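Local structure of Lmo1076 protein (Listeria monocytogenes serovar 1/2a, 5JQC) at residues I41-A46 with T71-W76; V188-T193 with V228-Q233. The protein is a secreted, putative cell-wall autolysin with possible amidase activity, represented here by a piece of the protein that carries three GW domains. All blocks are in the same frame, centred on the assembly; numbering follows the deposited sequence.

Contact 1 of 2, residues I41-A46 with T71-W76; sequences IYNTSA and TSRGTW
Tyr42 lays its CB over one face of the Trp76 indole. CB sits 3.6 Å from the centroid of the five-membered ring, a CH-pi contact. Trp76 CE2 is the nearest ring atom, 3.3 Å from Tyr42 CB. Tyr42 CG lies anti to the backbone N (chi1 173°), which carries the phenol out alongside the indole. The two ring planes meet at 32°, with the Tyr42 and six-membered Trp76 ring centroids 5.6 Å apart. Next to the indole the packing is aliphatic. Ile41 CG2 reaches Thr71 CG2 at 3.6 Å and also touches Trp76 CB. Trp88 of strand 84-90 packs on both Ile41 and Trp76. The contact fastens the long loop between strands 36-37 and 53-54 to the tight hairpin of strands 62-71 and 74-81, within the SH3-like fold of the first of the three GW domains in this chain. The loop turns here through a type II turn, Ile41 to Thr44, and the hairpin through a type I turn, Thr71 to Gly74. A water gives a hydrogen bond to Tyr42 O and accepts one from Thr71 OG1. That hydroxyl also accepts from Arg73 N, forming an ST turn. The exposed Arg73 marks the looser, solvent side. Its CD comes to the edge of the Tyr42 ring at CE2, 4.2 Å away. Asp15 OD2 takes a salt bridge from Arg73 NE and a hydrogen bond from Asn43 ND2.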
# COMPACT_ATOMS: atom_id res chain seq x y z
N ILE A 41 -0.48 33.36 18.48
CA ILE A 41 -1.45 33.74 17.46
C ILE A 41 -1.39 35.25 17.30
O ILE A 41 -1.47 36.00 18.28
CB ILE A 41 -2.85 33.28 17.86
CG1 ILE A 41 -2.89 31.75 18.00
CG2 ILE A 41 -3.88 33.73 16.85
CD1 ILE A 41 -4.08 31.25 18.79
N TYR A 42 -1.27 35.71 16.05
CA TYR A 42 -0.98 37.11 15.78
C TYR A 42 -1.94 38.07 16.49
O TYR A 42 -3.16 37.86 16.50
CB TYR A 42 -1.00 37.36 14.28
CG TYR A 42 -0.87 38.81 13.89
CD1 TYR A 42 0.32 39.50 14.13
CD2 TYR A 42 -1.91 39.48 13.27
CE1 TYR A 42 0.46 40.82 13.75
CE2 TYR A 42 -1.79 40.81 12.88
CZ TYR A 42 -0.60 41.48 13.13
OH TYR A 42 -0.47 42.80 12.76
N ASN A 43 -1.36 39.10 17.10
CA ASN A 43 -2.09 40.25 17.64
C ASN A 43 -3.10 39.85 18.72
O ASN A 43 -4.18 40.44 18.84
CB ASN A 43 -2.79 41.04 16.52
CG ASN A 43 -3.22 42.42 16.99
OD1 ASN A 43 -2.53 43.03 17.80
ND2 ASN A 43 -4.38 42.89 16.53
N THR A 44 -2.73 38.86 19.52
CA THR A 44 -3.51 38.46 20.68
C THR A 44 -2.91 38.95 21.99
O THR A 44 -3.60 38.94 23.02
CB THR A 44 -3.66 36.93 20.71
OG1 THR A 44 -2.35 36.34 20.69
CG2 THR A 44 -4.41 36.46 19.48
N SER A 45 -1.66 39.40 21.98
CA SER A 45 -1.00 40.00 23.13
C SER A 45 0.11 40.92 22.61
O SER A 45 0.38 40.99 21.41
CB SER A 45 -0.42 38.94 24.07
OG SER A 45 0.60 38.22 23.40
N ALA A 46 0.75 41.62 23.55
CA ALA A 46 1.92 42.43 23.20
C ALA A 46 3.00 41.56 22.57
O ALA A 46 3.60 41.94 21.55
CB ALA A 46 2.44 43.15 24.44
N THR A 71 -8.55 34.07 14.82
CA THR A 71 -9.08 35.35 15.28
C THR A 71 -9.87 35.95 14.13
O THR A 71 -9.90 35.40 13.03
CB THR A 71 -7.98 36.33 15.69
OG1 THR A 71 -7.44 36.95 14.51
CG2 THR A 71 -6.85 35.63 16.42
N SER A 72 -10.45 37.13 14.36
CA SER A 72 -11.15 37.84 13.30
C SER A 72 -10.28 38.09 12.06
O SER A 72 -10.82 38.32 10.97
CB SER A 72 -11.65 39.16 13.88
OG SER A 72 -12.45 39.85 12.95
N ARG A 73 -8.95 38.05 12.18
CA ARG A 73 -8.12 38.35 11.03
C ARG A 73 -7.66 37.12 10.25
O ARG A 73 -7.13 37.29 9.15
CB ARG A 73 -6.88 39.14 11.46
CG ARG A 73 -7.21 40.52 12.01
CD ARG A 73 -5.95 41.16 12.58
NE ARG A 73 -6.26 42.41 13.26
CZ ARG A 73 -6.36 43.59 12.64
NH1 ARG A 73 -6.65 44.68 13.32
NH2 ARG A 73 -6.16 43.67 11.34
N GLY A 74 -7.84 35.90 10.77
CA GLY A 74 -7.44 34.71 10.04
C GLY A 74 -7.13 33.56 10.99
O GLY A 74 -7.47 33.61 12.17
N THR A 75 -6.46 32.54 10.44
CA THR A 75 -6.06 31.35 11.19
C THR A 75 -4.54 31.30 11.26
O THR A 75 -3.87 31.39 10.23
CB THR A 75 -6.58 30.07 10.53
OG1 THR A 75 -8.02 30.07 10.58
CG2 THR A 75 -6.07 28.84 11.26
N TRP A 76 -4.02 31.17 12.48
CA TRP A 76 -2.58 31.01 12.71
C TRP A 76 -2.30 29.60 13.22
O TRP A 76 -3.06 29.08 14.04
CB TRP A 76 -2.08 32.08 13.70
CG TRP A 76 -1.82 33.36 12.98
CD1 TRP A 76 -0.63 33.80 12.49
CD2 TRP A 76 -2.80 34.33 12.59
NE1 TRP A 76 -0.80 35.00 11.84
CE2 TRP A 76 -2.12 35.35 11.89
CE3 TRP A 76 -4.18 34.45 12.78
CZ2 TRP A 76 -2.77 36.47 11.38
CZ3 TRP A 76 -4.83 35.57 12.27
CH2 TRP A 76 -4.12 36.56 11.58
O HOH W 1 -5.44 38.39 14.81

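Contact 2 of 2, residues V188-T193 with V228-Q233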
# COMPACT_ATOMS: atom_id res chain seq x y z
N VAL A 188 -3.37 -37.47 2.15
CA VAL A 188 -4.47 -38.42 2.13
C VAL A 188 -4.03 -39.65 1.33
O VAL A 188 -2.91 -39.71 0.80
CB VAL A 188 -5.76 -37.82 1.53
CG1 VAL A 188 -6.23 -36.62 2.35
CG2 VAL A 188 -5.54 -37.45 0.08
N ASN A 189 -4.92 -40.63 1.24
CA ASN A 189 -4.67 -41.81 0.41
C ASN A 189 -6.03 -42.31 -0.09
O ASN A 189 -6.67 -43.14 0.56
CB ASN A 189 -3.91 -42.89 1.18
CG ASN A 189 -3.25 -43.91 0.26
OD1 ASN A 189 -3.83 -44.31 -0.75
ND2 ASN A 189 -2.04 -44.34 0.61
N TRP A 190 -6.47 -41.78 -1.23
CA TRP A 190 -7.76 -42.11 -1.81
C TRP A 190 -7.55 -42.64 -3.21
O TRP A 190 -6.68 -42.16 -3.95
CB TRP A 190 -8.68 -40.89 -1.86
CG TRP A 190 -8.90 -40.27 -0.54
CD1 TRP A 190 -8.86 -40.89 0.67
CD2 TRP A 190 -9.17 -38.89 -0.27
NE1 TRP A 190 -9.09 -39.98 1.68
CE2 TRP A 190 -9.29 -38.75 1.13
CE3 TRP A 190 -9.32 -37.75 -1.08
CZ2 TRP A 190 -9.55 -37.51 1.74
CZ3 TRP A 190 -9.59 -36.53 -0.47
CH2 TRP A 190 -9.70 -36.43 0.93
N ASN A 191 -8.35 -43.63 -3.59
CA ASN A 191 -8.36 -44.12 -4.97
C ASN A 191 -9.68 -43.68 -5.59
O ASN A 191 -10.76 -44.01 -5.08
CB ASN A 191 -8.17 -45.63 -5.01
CG ASN A 191 -6.89 -46.07 -4.31
OD1 ASN A 191 -5.82 -46.12 -4.91
ND2 ASN A 191 -7.00 -46.37 -3.01
N ARG A 192 -9.59 -42.88 -6.66
CA ARG A 192 -10.74 -42.34 -7.36
C ARG A 192 -10.56 -42.58 -8.86
O ARG A 192 -9.45 -42.73 -9.36
CB ARG A 192 -10.95 -40.84 -7.10
CG ARG A 192 -11.10 -40.45 -5.63
CD ARG A 192 -12.40 -40.95 -5.02
NE ARG A 192 -12.27 -41.19 -3.58
CZ ARG A 192 -12.50 -40.28 -2.63
NH1 ARG A 192 -12.88 -39.05 -2.96
NH2 ARG A 192 -12.35 -40.60 -1.35
N THR A 193 -11.69 -42.62 -9.56
CA THR A 193 -11.68 -42.70 -11.02
C THR A 193 -12.09 -41.35 -11.59
O THR A 193 -13.12 -40.78 -11.19
CB THR A 193 -12.60 -43.82 -11.51
OG1 THR A 193 -12.12 -45.08 -11.03
CG2 THR A 193 -12.64 -43.86 -13.04
N VAL A 228 -7.12 -43.32 -10.27
CA VAL A 228 -5.94 -42.60 -9.81
C VAL A 228 -5.79 -42.72 -8.30
O VAL A 228 -6.66 -43.26 -7.61
CB VAL A 228 -6.00 -41.11 -10.21
CG1 VAL A 228 -6.14 -40.95 -11.72
CG2 VAL A 228 -7.15 -40.41 -9.48
N LYS A 229 -4.69 -42.19 -7.79
CA LYS A 229 -4.41 -42.15 -6.36
C LYS A 229 -4.27 -40.70 -5.91
O LYS A 229 -3.31 -40.02 -6.30
CB LYS A 229 -3.14 -42.93 -6.05
CG LYS A 229 -2.98 -43.24 -4.61
CD LYS A 229 -1.98 -44.33 -4.46
CE LYS A 229 -2.17 -45.01 -3.14
NZ LYS A 229 -3.62 -45.30 -2.92
N VAL A 230 -5.21 -40.23 -5.10
CA VAL A 230 -5.15 -38.88 -4.54
C VAL A 230 -4.30 -38.91 -3.27
O VAL A 230 -4.69 -39.52 -2.27
CB VAL A 230 -6.56 -38.35 -4.24
CG1 VAL A 230 -6.48 -36.91 -3.74
CG2 VAL A 230 -7.43 -38.45 -5.48
N ILE A 231 -3.13 -38.25 -3.30
CA ILE A 231 -2.22 -38.25 -2.16
C ILE A 231 -2.29 -36.98 -1.31
O ILE A 231 -1.89 -37.01 -0.14
CB ILE A 231 -0.76 -38.48 -2.61
CG1 ILE A 231 -0.27 -37.34 -3.51
CG2 ILE A 231 -0.61 -39.83 -3.32
CD1 ILE A 231 1.13 -37.52 -4.07
N LYS A 232 -2.78 -35.86 -1.85
CA LYS A 232 -2.90 -34.63 -1.08
C LYS A 232 -4.17 -33.90 -1.46
O LYS A 232 -4.63 -34.00 -2.60
CB LYS A 232 -1.71 -33.67 -1.29
CG LYS A 232 -0.37 -34.18 -0.76
CD LYS A 232 0.52 -33.02 -0.33
CE LYS A 232 1.69 -32.79 -1.28
NZ LYS A 232 2.49 -34.04 -1.47
N GLN A 233 -4.71 -33.14 -0.51
CA GLN A 233 -5.78 -32.20 -0.80
C GLN A 233 -5.43 -30.83 -0.24
O GLN A 233 -4.75 -30.70 0.79
CB GLN A 233 -7.12 -32.66 -0.22
CG GLN A 233 -7.26 -32.40 1.27
CD GLN A 233 -8.62 -32.80 1.80
OE1 GLN A 233 -9.59 -32.93 1.04
NE2 GLN A 233 -8.70 -33.00 3.10
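Trp190 and Val230 form a hydrogen-bonded antiparallel pair, and so do Arg192 and Val228. In the first, Trp190 N gives to Val230 O, and Val230 N returns a 2.7 Å bond to Trp190 O. Arg192 and Val228 exchange bonds in both directions, with Val228 N 2.6 Å from Arg192 O. Val188 N binds Ile231 O at 2.8 Å. The apolar contacts centre on Val230. Its CG1 touches Val188 CG2 and, at 4.0 Å, Trp190 CE3; its CG2 meets Arg192 CG. The indole is sandwiched within its own strand, with Val188 CB over one face and Arg192 NH2 over the other. Gln233 OE1 approaches the ring edge at CH2, 3.5 Å away, with amide and ring planes 87° apart. On the face of Asn191 and Lys229, Lys229 NZ donates to Asn191 OD1 at 3.1 Å. Asn189 OD1 also lies near NZ, at a separation too short to be trusted. Ile231 and Lys232 both face Gln243, a classic beta bulge in strand 226-236. The whole is an antiparallel strand pair at the edge of the sheet in the SH3-like third GW domain of this chain.

How the contacts relate
Contact 1 and contact 2 lie in the first and third of this chain's three GW domains, on opposite sides of the chain's centre. Their nearest atoms are about 60 Å apart, so they do not touch, and they share no strand or loop. Contact 1 is partly buried and joins a loop to a hairpin turn; contact 2 is a surface contact between two strands of one sheet. No direct hydrogen bond crosses contact 1, which relies on aromatic and aliphatic packing plus one bridging water. Contact 2 is held by a ladder of backbone bonds, with side chains added on both faces. Each contact includes a tryptophan: Trp76 is buried, Trp190 partly exposed.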